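Local coordinates for LbaCas13a H328A (C2c2) (Lachnospiraceae bacterium NK4A179, PDB 5WLH), which binds pre-crRNA as its guide and is an RNA-targeting CRISPR-Cas13a nuclease of the adenine-cleaving kind, at residues Gln904-Val909 with Ala965-Ser970; Val1026-Asp1031 with Glu1067-Lys1072; Glu1049-Glu1054 with Ser1256-Ser1261. All blocks are in the same frame, centred on the assembly; numbering follows the deposited sequence. Where two conformers were deposited one is given.

Contact 1. Residues Gln904-Val909 with Ala965-Ser970; sequences QKWYIV and AVIDLS
Y907 and V966 meet where helices 901-911 and 960-974 run side by side, their short segments 8.7 Å apart between axes and nearly parallel at 19°. Starting at its CB, the tyrosine lies on V966 CG1 at 3.7 Å; the same methyl presses closer still on Y907 CA, at 3.3 Å, a closeness that suits valine's short branched side chain. With its CG anti to the backbone N (chi1 172°), the ring extends past V966, and CE1 reaches L969 CD2 at 3.9 Å. Beyond this apolar patch the hydroxyl leaves the interface and bonds to E631, while F628 meets the ring edge-to-face. On the neighbouring position W906 sends its indole the other way: CE3 packs against I967 CD1 at 3.9 Å, with M921 touching both residues. S970, small enough for the close approach, has its OG 3.7 Å from Y907 O without bonding to it; S910 OG, a turn further along the Y907 helix, bonds to both atoms and so links the helices. F607 touches W906, which places this packing beside the R-X4-H sequence of the first HEPN domain. Between the two segments themselves the attraction is therefore one of shape and dispersion; the polar link falls to S910.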
loop_
_atom_site.group_PDB
_atom_site.type_symbol
_atom_site.label_atom_id
_atom_site.label_comp_id
_atom_site.label_asym_id
_atom_site.label_seq_id
_atom_site.Cartn_x
_atom_site.Cartn_y
_atom_site.Cartn_z
ATOM N N GLN A 904 -18.856 -5.304 19.865
ATOM C CA GLN A 904 -20.011 -5.554 19.007
ATOM C C GLN A 904 -19.823 -4.964 17.608
ATOM O O GLN A 904 -20.262 -5.556 16.612
ATOM C CB GLN A 904 -21.273 -5.024 19.679
ATOM C CG GLN A 904 -21.592 -5.829 20.956
ATOM C CD GLN A 904 -22.861 -5.344 21.653
ATOM O OE1 GLN A 904 -23.615 -4.544 21.108
ATOM N NE2 GLN A 904 -23.065 -5.798 22.879
ATOM N N LYS A 905 -19.182 -3.802 17.507
ATOM C CA LYS A 905 -18.903 -3.235 16.192
ATOM C C LYS A 905 -17.975 -4.132 15.383
ATOM O O LYS A 905 -18.223 -4.388 14.198
ATOM C CB LYS A 905 -18.269 -1.851 16.321
ATOM C CG LYS A 905 -19.121 -0.778 16.952
ATOM C CD LYS A 905 -18.278 0.500 16.918
ATOM C CE LYS A 905 -18.679 1.467 17.982
ATOM N NZ LYS A 905 -17.703 2.583 18.009
ATOM N N TRP A 906 -16.858 -4.559 15.982
ATOM C CA TRP A 906 -15.945 -5.444 15.256
ATOM C C TRP A 906 -16.667 -6.701 14.810
ATOM O O TRP A 906 -16.436 -7.214 13.710
ATOM C CB TRP A 906 -14.752 -5.827 16.129
ATOM C CG TRP A 906 -13.796 -4.729 16.313
ATOM C CD1 TRP A 906 -13.694 -3.908 17.398
ATOM C CD2 TRP A 906 -12.794 -4.300 15.386
ATOM N NE1 TRP A 906 -12.684 -2.995 17.206
ATOM C CE2 TRP A 906 -12.112 -3.218 15.981
ATOM C CE3 TRP A 906 -12.405 -4.729 14.114
ATOM C CZ2 TRP A 906 -11.070 -2.550 15.343
ATOM C CZ3 TRP A 906 -11.362 -4.071 13.485
ATOM C CH2 TRP A 906 -10.707 -2.996 14.101
ATOM N N TYR A 907 -17.535 -7.218 15.672
ATOM C CA TYR A 907 -18.334 -8.381 15.338
ATOM C C TYR A 907 -19.183 -8.144 14.102
ATOM O O TYR A 907 -19.057 -8.864 13.104
ATOM C CB TYR A 907 -19.213 -8.739 16.532
ATOM C CG TYR A 907 -20.222 -9.816 16.246
ATOM C CD1 TYR A 907 -19.872 -10.968 15.543
ATOM C CD2 TYR A 907 -21.527 -9.699 16.723
ATOM C CE1 TYR A 907 -20.815 -11.963 15.294
ATOM C CE2 TYR A 907 -22.464 -10.679 16.488
ATOM C CZ TYR A 907 -22.107 -11.818 15.786
ATOM O OH TYR A 907 -23.053 -12.800 15.561
ATOM N N ILE A 908 -20.080 -7.156 14.157
ATOM C CA ILE A 908 -21.022 -6.976 13.056
ATOM C C ILE A 908 -20.294 -6.584 11.773
ATOM O O ILE A 908 -20.620 -7.081 10.693
ATOM C CB ILE A 908 -22.105 -5.951 13.435
ATOM C CG1 ILE A 908 -22.953 -6.508 14.587
ATOM C CG2 ILE A 908 -22.988 -5.609 12.229
ATOM C CD1 ILE A 908 -23.661 -7.848 14.223
ATOM N N VAL A 909 -19.304 -5.690 11.857
ATOM C CA VAL A 909 -18.615 -5.281 10.633
ATOM C C VAL A 909 -17.910 -6.474 9.994
ATOM O O VAL A 909 -18.084 -6.741 8.800
ATOM C CB VAL A 909 -17.649 -4.113 10.905
ATOM C CG1 VAL A 909 -16.729 -3.881 9.696
ATOM C CG2 VAL A 909 -18.446 -2.856 11.162
ATOM N N ALA A 965 -10.292 -12.745 18.186
ATOM C CA ALA A 965 -11.194 -13.883 18.296
ATOM C C ALA A 965 -12.523 -13.593 17.624
ATOM O O ALA A 965 -13.124 -14.478 17.012
ATOM C CB ALA A 965 -11.410 -14.229 19.769
ATOM N N VAL A 966 -13.003 -12.354 17.733
ATOM C CA VAL A 966 -14.272 -12.004 17.109
ATOM C C VAL A 966 -14.156 -12.074 15.596
ATOM O O VAL A 966 -15.007 -12.662 14.917
ATOM C CB VAL A 966 -14.722 -10.608 17.559
ATOM C CG1 VAL A 966 -15.848 -10.153 16.692
ATOM C CG2 VAL A 966 -15.153 -10.638 19.040
ATOM N N ILE A 967 -13.123 -11.437 15.042
ATOM C CA ILE A 967 -12.971 -11.466 13.590
ATOM C C ILE A 967 -12.777 -12.893 13.112
ATOM O O ILE A 967 -13.347 -13.302 12.098
ATOM C CB ILE A 967 -11.811 -10.570 13.136
ATOM C CG1 ILE A 967 -12.036 -9.128 13.576
ATOM C CG2 ILE A 967 -11.695 -10.623 11.596
ATOM C CD1 ILE A 967 -10.926 -8.187 13.106
ATOM N N ASP A 968 -11.958 -13.667 13.834
ATOM C CA ASP A 968 -11.728 -15.065 13.484
ATOM C C ASP A 968 -13.035 -15.847 13.468
ATOM O O ASP A 968 -13.253 -16.694 12.585
ATOM C CB ASP A 968 -10.731 -15.680 14.464
ATOM C CG ASP A 968 -10.557 -17.178 14.258
ATOM O OD1 ASP A 968 -9.730 -17.569 13.415
ATOM O OD2 ASP A 968 -11.262 -17.961 14.937
ATOM N N LEU A 969 -13.928 -15.559 14.422
ATOM C CA LEU A 969 -15.248 -16.181 14.409
ATOM C C LEU A 969 -15.979 -15.838 13.120
ATOM O O LEU A 969 -16.559 -16.717 12.476
ATOM C CB LEU A 969 -16.052 -15.752 15.645
ATOM C CG LEU A 969 -17.531 -16.151 15.653
ATOM C CD1 LEU A 969 -17.991 -16.617 17.039
ATOM C CD2 LEU A 969 -18.424 -15.000 15.157
ATOM N N SER A 970 -15.889 -14.576 12.682
ATOM C CA SER A 970 -16.500 -14.180 11.420
ATOM C C SER A 970 -15.857 -14.885 10.230
ATOM O O SER A 970 -16.563 -15.360 9.331
ATOM C CB SER A 970 -16.415 -12.659 11.259
ATOM O OG SER A 970 -17.330 -12.034 12.130
#

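Contact 2. Residues Val1026-Asp1031 with Glu1067-Lys1072; sequences VALYYD and EYYKLK
The phenol of Y1069 reaches across from helix 1062-1075 to the carbonyl of V1026, donating a hydrogen bond to V1026 O modelled at 2.3 Å from Y1069 OH, a length too short to be taken literally. The acceptor lies at the ring edge, in plane. The L1028 side chain comes to meet that of Y1069 from the opposite direction, with CG 3.6 Å from Y1069 OH, while its CD2 comes 4.3 Å from Y1068 CE2. Leucine suits this place because its two methyls fill the ground beside two tyrosines. One shell out, the groups hold one another: Y1068 CD2 sits 3.9 Å above the centre of the Y1069 ring, and Y1068 in turn meets the ring of F1096 from helix 1087-1103. Within 1026-1031, L1028 CB rests 3.5 Å above the centre of the Y1029 ring, whose hydroxyl bonds to V1103 O. What presents L1028 to the helix is its backbone, at phi 68° and psi -61°, bridged by Y1029 N to A1027 O at 2.6 Å. Those angles and that bond define a classic gamma turn, here lying between the short strands 1024-1025 and 1030-1031 and docked against a helix face.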
loop_
_atom_site.group_PDB
_atom_site.type_symbol
_atom_site.label_atom_id
_atom_site.label_comp_id
_atom_site.label_asym_id
_atom_site.label_seq_id
_atom_site.Cartn_x
_atom_site.Cartn_y
_atom_site.Cartn_z
ATOM N N VAL A 1026 -23.800 -34.999 -17.301
ATOM C CA VAL A 1026 -23.398 -33.688 -16.789
ATOM C C VAL A 1026 -23.234 -33.730 -15.272
ATOM O O VAL A 1026 -22.158 -33.432 -14.736
ATOM C CB VAL A 1026 -24.415 -32.616 -17.215
ATOM C CG1 VAL A 1026 -24.214 -31.329 -16.413
ATOM C CG2 VAL A 1026 -24.308 -32.357 -18.716
ATOM N N ALA A 1027 -24.292 -34.125 -14.564
ATOM C CA ALA A 1027 -24.297 -34.222 -13.096
ATOM C C ALA A 1027 -23.944 -32.843 -12.544
ATOM O O ALA A 1027 -24.593 -31.860 -12.937
ATOM C CB ALA A 1027 -23.381 -35.361 -12.653
ATOM N N LEU A 1028 -22.967 -32.731 -11.640
ATOM C CA LEU A 1028 -22.427 -31.467 -11.149
ATOM C C LEU A 1028 -23.416 -30.662 -10.310
ATOM O O LEU A 1028 -23.154 -30.393 -9.132
ATOM C CB LEU A 1028 -21.921 -30.617 -12.322
ATOM C CG LEU A 1028 -20.641 -31.135 -12.983
ATOM C CD1 LEU A 1028 -20.246 -30.279 -14.171
ATOM C CD2 LEU A 1028 -19.516 -31.206 -11.962
ATOM N N TYR A 1029 -24.549 -30.272 -10.890
ATOM C CA TYR A 1029 -25.361 -29.197 -10.336
ATOM C C TYR A 1029 -26.635 -29.671 -9.645
ATOM O O TYR A 1029 -27.447 -28.834 -9.233
ATOM C CB TYR A 1029 -25.702 -28.201 -11.442
ATOM C CG TYR A 1029 -24.469 -27.720 -12.176
ATOM C CD1 TYR A 1029 -23.537 -26.900 -11.547
ATOM C CD2 TYR A 1029 -24.212 -28.121 -13.482
ATOM C CE1 TYR A 1029 -22.400 -26.467 -12.209
ATOM C CE2 TYR A 1029 -23.077 -27.693 -14.151
ATOM C CZ TYR A 1029 -22.173 -26.867 -13.509
ATOM O OH TYR A 1029 -21.042 -26.439 -14.173
ATOM N N TYR A 1030 -26.832 -30.981 -9.497
ATOM C CA TYR A 1030 -28.043 -31.510 -8.887
ATOM C C TYR A 1030 -27.687 -32.497 -7.788
ATOM O O TYR A 1030 -26.723 -33.257 -7.912
ATOM C CB TYR A 1030 -28.948 -32.180 -9.929
ATOM C CG TYR A 1030 -30.397 -31.786 -9.780
ATOM C CD1 TYR A 1030 -30.883 -30.625 -10.364
ATOM C CD2 TYR A 1030 -31.276 -32.568 -9.043
ATOM C CE1 TYR A 1030 -32.204 -30.253 -10.221
ATOM C CE2 TYR A 1030 -32.602 -32.206 -8.896
ATOM C CZ TYR A 1030 -33.060 -31.049 -9.487
ATOM O OH TYR A 1030 -34.377 -30.689 -9.342
ATOM N N ASP A 1031 -28.476 -32.474 -6.707
ATOM C CA ASP A 1031 -28.273 -33.324 -5.528
ATOM C C ASP A 1031 -29.594 -34.052 -5.264
ATOM O O ASP A 1031 -30.385 -33.651 -4.405
ATOM C CB ASP A 1031 -27.813 -32.483 -4.323
ATOM C CG ASP A 1031 -27.477 -33.326 -3.099
ATOM O OD1 ASP A 1031 -27.625 -34.566 -3.155
ATOM O OD2 ASP A 1031 -27.057 -32.740 -2.075
ATOM N N GLU A 1067 -15.548 -30.402 -21.984
ATOM C CA GLU A 1067 -14.095 -30.284 -21.894
ATOM C C GLU A 1067 -13.593 -30.650 -20.501
ATOM O O GLU A 1067 -12.540 -31.282 -20.357
ATOM C CB GLU A 1067 -13.669 -28.866 -22.283
ATOM C CG GLU A 1067 -12.163 -28.613 -22.289
ATOM C CD GLU A 1067 -11.434 -29.287 -23.445
ATOM O OE1 GLU A 1067 -12.089 -29.973 -24.263
ATOM O OE2 GLU A 1067 -10.197 -29.121 -23.536
ATOM N N TYR A 1068 -14.346 -30.271 -19.462
ATOM C CA TYR A 1068 -13.998 -30.659 -18.097
ATOM C C TYR A 1068 -13.894 -32.178 -17.967
ATOM O O TYR A 1068 -12.912 -32.705 -17.432
ATOM C CB TYR A 1068 -15.042 -30.098 -17.127
ATOM C CG TYR A 1068 -14.995 -30.686 -15.735
ATOM C CD1 TYR A 1068 -14.045 -30.270 -14.819
ATOM C CD2 TYR A 1068 -15.914 -31.647 -15.335
ATOM C CE1 TYR A 1068 -13.995 -30.807 -13.543
ATOM C CE2 TYR A 1068 -15.875 -32.185 -14.066
ATOM C CZ TYR A 1068 -14.908 -31.761 -13.171
ATOM O OH TYR A 1068 -14.859 -32.296 -11.902
ATOM N N TYR A 1069 -14.900 -32.899 -18.465
ATOM C CA TYR A 1069 -14.884 -34.355 -18.367
ATOM C C TYR A 1069 -13.785 -34.961 -19.232
ATOM O O TYR A 1069 -13.128 -35.922 -18.815
ATOM C CB TYR A 1069 -16.250 -34.916 -18.749
ATOM C CG TYR A 1069 -17.257 -34.759 -17.642
ATOM C CD1 TYR A 1069 -16.989 -35.245 -16.366
ATOM C CD2 TYR A 1069 -18.464 -34.121 -17.859
ATOM C CE1 TYR A 1069 -17.906 -35.103 -15.348
ATOM C CE2 TYR A 1069 -19.384 -33.977 -16.839
ATOM C CZ TYR A 1069 -19.097 -34.464 -15.592
ATOM O OH TYR A 1069 -20.017 -34.317 -14.580
ATOM N N LYS A 1070 -13.559 -34.405 -20.426
ATOM C CA LYS A 1070 -12.520 -34.937 -21.305
ATOM C C LYS A 1070 -11.140 -34.802 -20.674
ATOM O O LYS A 1070 -10.328 -35.731 -20.737
ATOM C CB LYS A 1070 -12.554 -34.232 -22.661
ATOM C CG LYS A 1070 -13.714 -34.636 -23.571
ATOM C CD LYS A 1070 -13.536 -34.040 -24.966
ATOM C CE LYS A 1070 -14.713 -34.358 -25.884
ATOM N NZ LYS A 1070 -14.677 -35.751 -26.427
ATOM N N LEU A 1071 -10.856 -33.649 -20.060
ATOM C CA LEU A 1071 -9.571 -33.471 -19.400
ATOM C C LEU A 1071 -9.500 -34.257 -18.099
ATOM O O LEU A 1071 -8.411 -34.686 -17.694
ATOM C CB LEU A 1071 -9.314 -31.985 -19.138
ATOM C CG LEU A 1071 -8.914 -31.181 -20.370
ATOM C CD1 LEU A 1071 -9.243 -29.707 -20.172
ATOM C CD2 LEU A 1071 -7.441 -31.367 -20.661
ATOM N N LYS A 1072 -10.638 -34.426 -17.419
ATOM C CA LYS A 1072 -10.708 -35.327 -16.274
ATOM C C LYS A 1072 -10.189 -36.709 -16.665
ATOM O O LYS A 1072 -9.275 -37.247 -16.030
ATOM C CB LYS A 1072 -12.154 -35.394 -15.757
ATOM C CG LYS A 1072 -12.400 -36.056 -14.366
ATOM C CD LYS A 1072 -11.980 -37.540 -14.267
ATOM C CE LYS A 1072 -12.750 -38.456 -15.233
ATOM N NZ LYS A 1072 -12.409 -39.889 -15.022
#

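Contact 3. Residues Glu1049-Glu1054 with Ser1256-Ser1261; sequences ERRFLE and SSFDRS
F1258 turns toward R1051 and F1052 because it is the first residue to leave helix 1254-1257, with a positive phi of 54°, and because its CG stands beside the backbone N (chi1 -57°). That pair of settings drives the ring into the first turn of helix 1050-1056, where its CZ comes 3.5 Å from F1052 N. CE1 packs on F1052 CB at 3.7 Å and lies near the plane of the F1052 ring, at its edge, the two side chains crossing at about a right angle. On the R1051 flank the arginine chain is bent at chi2 and chi3; as modelled, F1258 CE2 sits 3.7 Å above the guanidinium plane, offset toward its rim, though the clash of R1051 NH2 with S1256 O makes the exact position of that group doubtful. The planes stand 88° apart, and it is the edge of the phenyl ring that faces the guanidinium. Y1254 meets the F1258 ring edge-to-face, while A1115 of helix 1106-1145 touches F1052. Were F1258 cut back to an alanine, F1052 CB would probably lose its apolar partner and the R1051 guanidinium its neighbouring ring. Since the arginine meets a ring edge, the attraction here is not a cation-pi bond; dispersion joins the two helix ends, apolar toward the buried F1052 and bordered by charge where R1051 is exposed.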
loop_
_atom_site.group_PDB
_atom_site.type_symbol
_atom_site.label_atom_id
_atom_site.label_comp_id
_atom_site.label_asym_id
_atom_site.label_seq_id
_atom_site.Cartn_x
_atom_site.Cartn_y
_atom_site.Cartn_z
ATOM N N GLU A 1049 -21.523 -9.269 -6.708
ATOM C CA GLU A 1049 -22.344 -8.297 -7.422
ATOM C C GLU A 1049 -22.847 -8.954 -8.702
ATOM O O GLU A 1049 -22.080 -9.147 -9.654
ATOM C CB GLU A 1049 -21.552 -7.025 -7.708
ATOM C CG GLU A 1049 -20.968 -6.397 -6.440
ATOM C CD GLU A 1049 -21.995 -5.578 -5.674
ATOM O OE1 GLU A 1049 -23.149 -5.468 -6.144
ATOM O OE2 GLU A 1049 -21.657 -5.035 -4.598
ATOM N N ARG A 1050 -24.137 -9.302 -8.709
ATOM C CA ARG A 1050 -24.651 -10.233 -9.707
ATOM C C ARG A 1050 -24.546 -9.655 -11.104
ATOM O O ARG A 1050 -23.983 -10.288 -12.004
ATOM C CB ARG A 1050 -26.100 -10.600 -9.388
ATOM C CG ARG A 1050 -26.722 -11.602 -10.342
ATOM C CD ARG A 1050 -28.192 -11.821 -9.986
ATOM N NE ARG A 1050 -28.960 -12.364 -11.100
ATOM C CZ ARG A 1050 -30.229 -12.749 -11.005
ATOM N NH1 ARG A 1050 -30.863 -13.233 -12.063
ATOM N NH2 ARG A 1050 -30.865 -12.650 -9.846
ATOM N N ARG A 1051 -25.091 -8.455 -11.307
ATOM C CA ARG A 1051 -25.097 -7.874 -12.644
ATOM C C ARG A 1051 -23.679 -7.662 -13.142
ATOM O O ARG A 1051 -23.387 -7.865 -14.324
ATOM C CB ARG A 1051 -25.879 -6.561 -12.642
ATOM C CG ARG A 1051 -27.353 -6.731 -12.268
ATOM C CD ARG A 1051 -28.239 -5.731 -12.991
ATOM N NE ARG A 1051 -27.991 -4.349 -12.585
ATOM C CZ ARG A 1051 -27.669 -3.371 -13.427
ATOM N NH1 ARG A 1051 -27.550 -3.625 -14.718
ATOM N NH2 ARG A 1051 -27.467 -2.137 -12.980
ATOM N N PHE A 1052 -22.765 -7.294 -12.241
ATOM C CA PHE A 1052 -21.366 -7.150 -12.630
ATOM C C PHE A 1052 -20.795 -8.474 -13.130
ATOM O O PHE A 1052 -20.204 -8.543 -14.218
ATOM C CB PHE A 1052 -20.564 -6.616 -11.438
ATOM C CG PHE A 1052 -19.085 -6.817 -11.561
ATOM C CD1 PHE A 1052 -18.332 -5.979 -12.369
ATOM C CD2 PHE A 1052 -18.441 -7.819 -10.849
ATOM C CE1 PHE A 1052 -16.961 -6.144 -12.477
ATOM C CE2 PHE A 1052 -17.072 -7.992 -10.965
ATOM C CZ PHE A 1052 -16.336 -7.153 -11.782
ATOM N N LEU A 1053 -20.966 -9.542 -12.346
ATOM C CA LEU A 1053 -20.424 -10.839 -12.741
ATOM C C LEU A 1053 -21.017 -11.307 -14.067
ATOM O O LEU A 1053 -20.294 -11.822 -14.924
ATOM C CB LEU A 1053 -20.674 -11.873 -11.648
ATOM C CG LEU A 1053 -19.791 -11.672 -10.412
ATOM C CD1 LEU A 1053 -20.345 -12.473 -9.258
ATOM C CD2 LEU A 1053 -18.352 -12.087 -10.712
ATOM N N GLU A 1054 -22.329 -11.115 -14.259
ATOM C CA GLU A 1054 -22.949 -11.461 -15.541
ATOM C C GLU A 1054 -22.373 -10.643 -16.689
ATOM O O GLU A 1054 -22.296 -11.131 -17.825
ATOM C CB GLU A 1054 -24.462 -11.249 -15.484
ATOM C CG GLU A 1054 -25.189 -12.124 -14.487
ATOM C CD GLU A 1054 -26.602 -11.634 -14.228
ATOM O OE1 GLU A 1054 -26.855 -10.427 -14.388
ATOM O OE2 GLU A 1054 -27.465 -12.455 -13.871
ATOM N N SER A 1256 -24.506 -0.499 -9.662
ATOM C CA SER A 1256 -25.882 -0.230 -10.048
ATOM C C SER A 1256 -25.996 0.333 -11.454
ATOM O O SER A 1256 -26.981 0.055 -12.144
ATOM C CB SER A 1256 -26.523 0.753 -9.061
ATOM O OG SER A 1256 -26.691 0.138 -7.796
ATOM N N SER A 1257 -25.007 1.086 -11.909
ATOM C CA SER A 1257 -25.157 1.853 -13.135
ATOM C C SER A 1257 -24.168 1.485 -14.228
ATOM O O SER A 1257 -24.535 1.548 -15.400
ATOM C CB SER A 1257 -25.040 3.354 -12.839
ATOM O OG SER A 1257 -23.732 3.690 -12.424
ATOM N N PHE A 1258 -22.931 1.111 -13.890
ATOM C CA PHE A 1258 -21.931 0.731 -14.892
ATOM C C PHE A 1258 -21.761 1.810 -15.955
ATOM O O PHE A 1258 -21.508 1.516 -17.127
ATOM C CB PHE A 1258 -22.277 -0.617 -15.541
ATOM C CG PHE A 1258 -22.430 -1.743 -14.557
ATOM C CD1 PHE A 1258 -21.316 -2.418 -14.076
ATOM C CD2 PHE A 1258 -23.682 -2.114 -14.089
ATOM C CE1 PHE A 1258 -21.452 -3.451 -13.155
ATOM C CE2 PHE A 1258 -23.823 -3.147 -13.160
ATOM C CZ PHE A 1258 -22.704 -3.816 -12.693
ATOM N N ASP A 1259 -21.913 3.072 -15.562
ATOM C CA ASP A 1259 -21.721 4.172 -16.496
ATOM C C ASP A 1259 -20.248 4.459 -16.734
ATOM O O ASP A 1259 -19.902 5.134 -17.712
ATOM C CB ASP A 1259 -22.409 5.428 -15.973
ATOM C CG ASP A 1259 -22.072 5.702 -14.527
ATOM O OD1 ASP A 1259 -22.237 4.787 -13.691
ATOM O OD2 ASP A 1259 -21.621 6.824 -14.234
ATOM N N ARG A 1260 -19.373 3.970 -15.863
ATOM C CA ARG A 1260 -17.942 4.091 -16.069
ATOM C C ARG A 1260 -17.284 2.780 -15.675
ATOM O O ARG A 1260 -17.884 1.932 -15.013
ATOM C CB ARG A 1260 -17.342 5.255 -15.274
ATOM C CG ARG A 1260 -17.646 5.228 -13.794
ATOM C CD ARG A 1260 -17.323 6.574 -13.159
ATOM N NE ARG A 1260 -18.487 7.452 -13.117
ATOM C CZ ARG A 1260 -18.517 8.625 -12.497
ATOM N NH1 ARG A 1260 -17.442 9.071 -11.864
ATOM N NH2 ARG A 1260 -19.623 9.354 -12.510
ATOM N N SER A 1261 -16.041 2.628 -16.099
ATOM C CA SER A 1261 -15.279 1.415 -15.875
ATOM C C SER A 1261 -14.366 1.591 -14.678
ATOM O O SER A 1261 -14.132 2.700 -14.206
ATOM C CB SER A 1261 -14.441 1.089 -17.100
ATOM O OG SER A 1261 -13.676 2.230 -17.428
#

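Contact 1 closes before the other two begin, whereas contacts 2 and 3 cross along the chain, their segments alternating, and helix 1050-1056 of contact 3 is followed directly by helix 1062-1075 of contact 2. None touches another. The centres of contacts 1 and 2 lie about 38 Å apart, and the centre of contact 3 is about 29 Å from each of theirs. Contact 3 bridges the longest sequence gap, 202 residues, bringing helix 1050-1056 to the chain just past the R-X4-H sequence of the second HEPN domain, while contact 1 packs beside that of the first. Contact 2, farthest from the chain's centre, is more local and sits apart in the helical region.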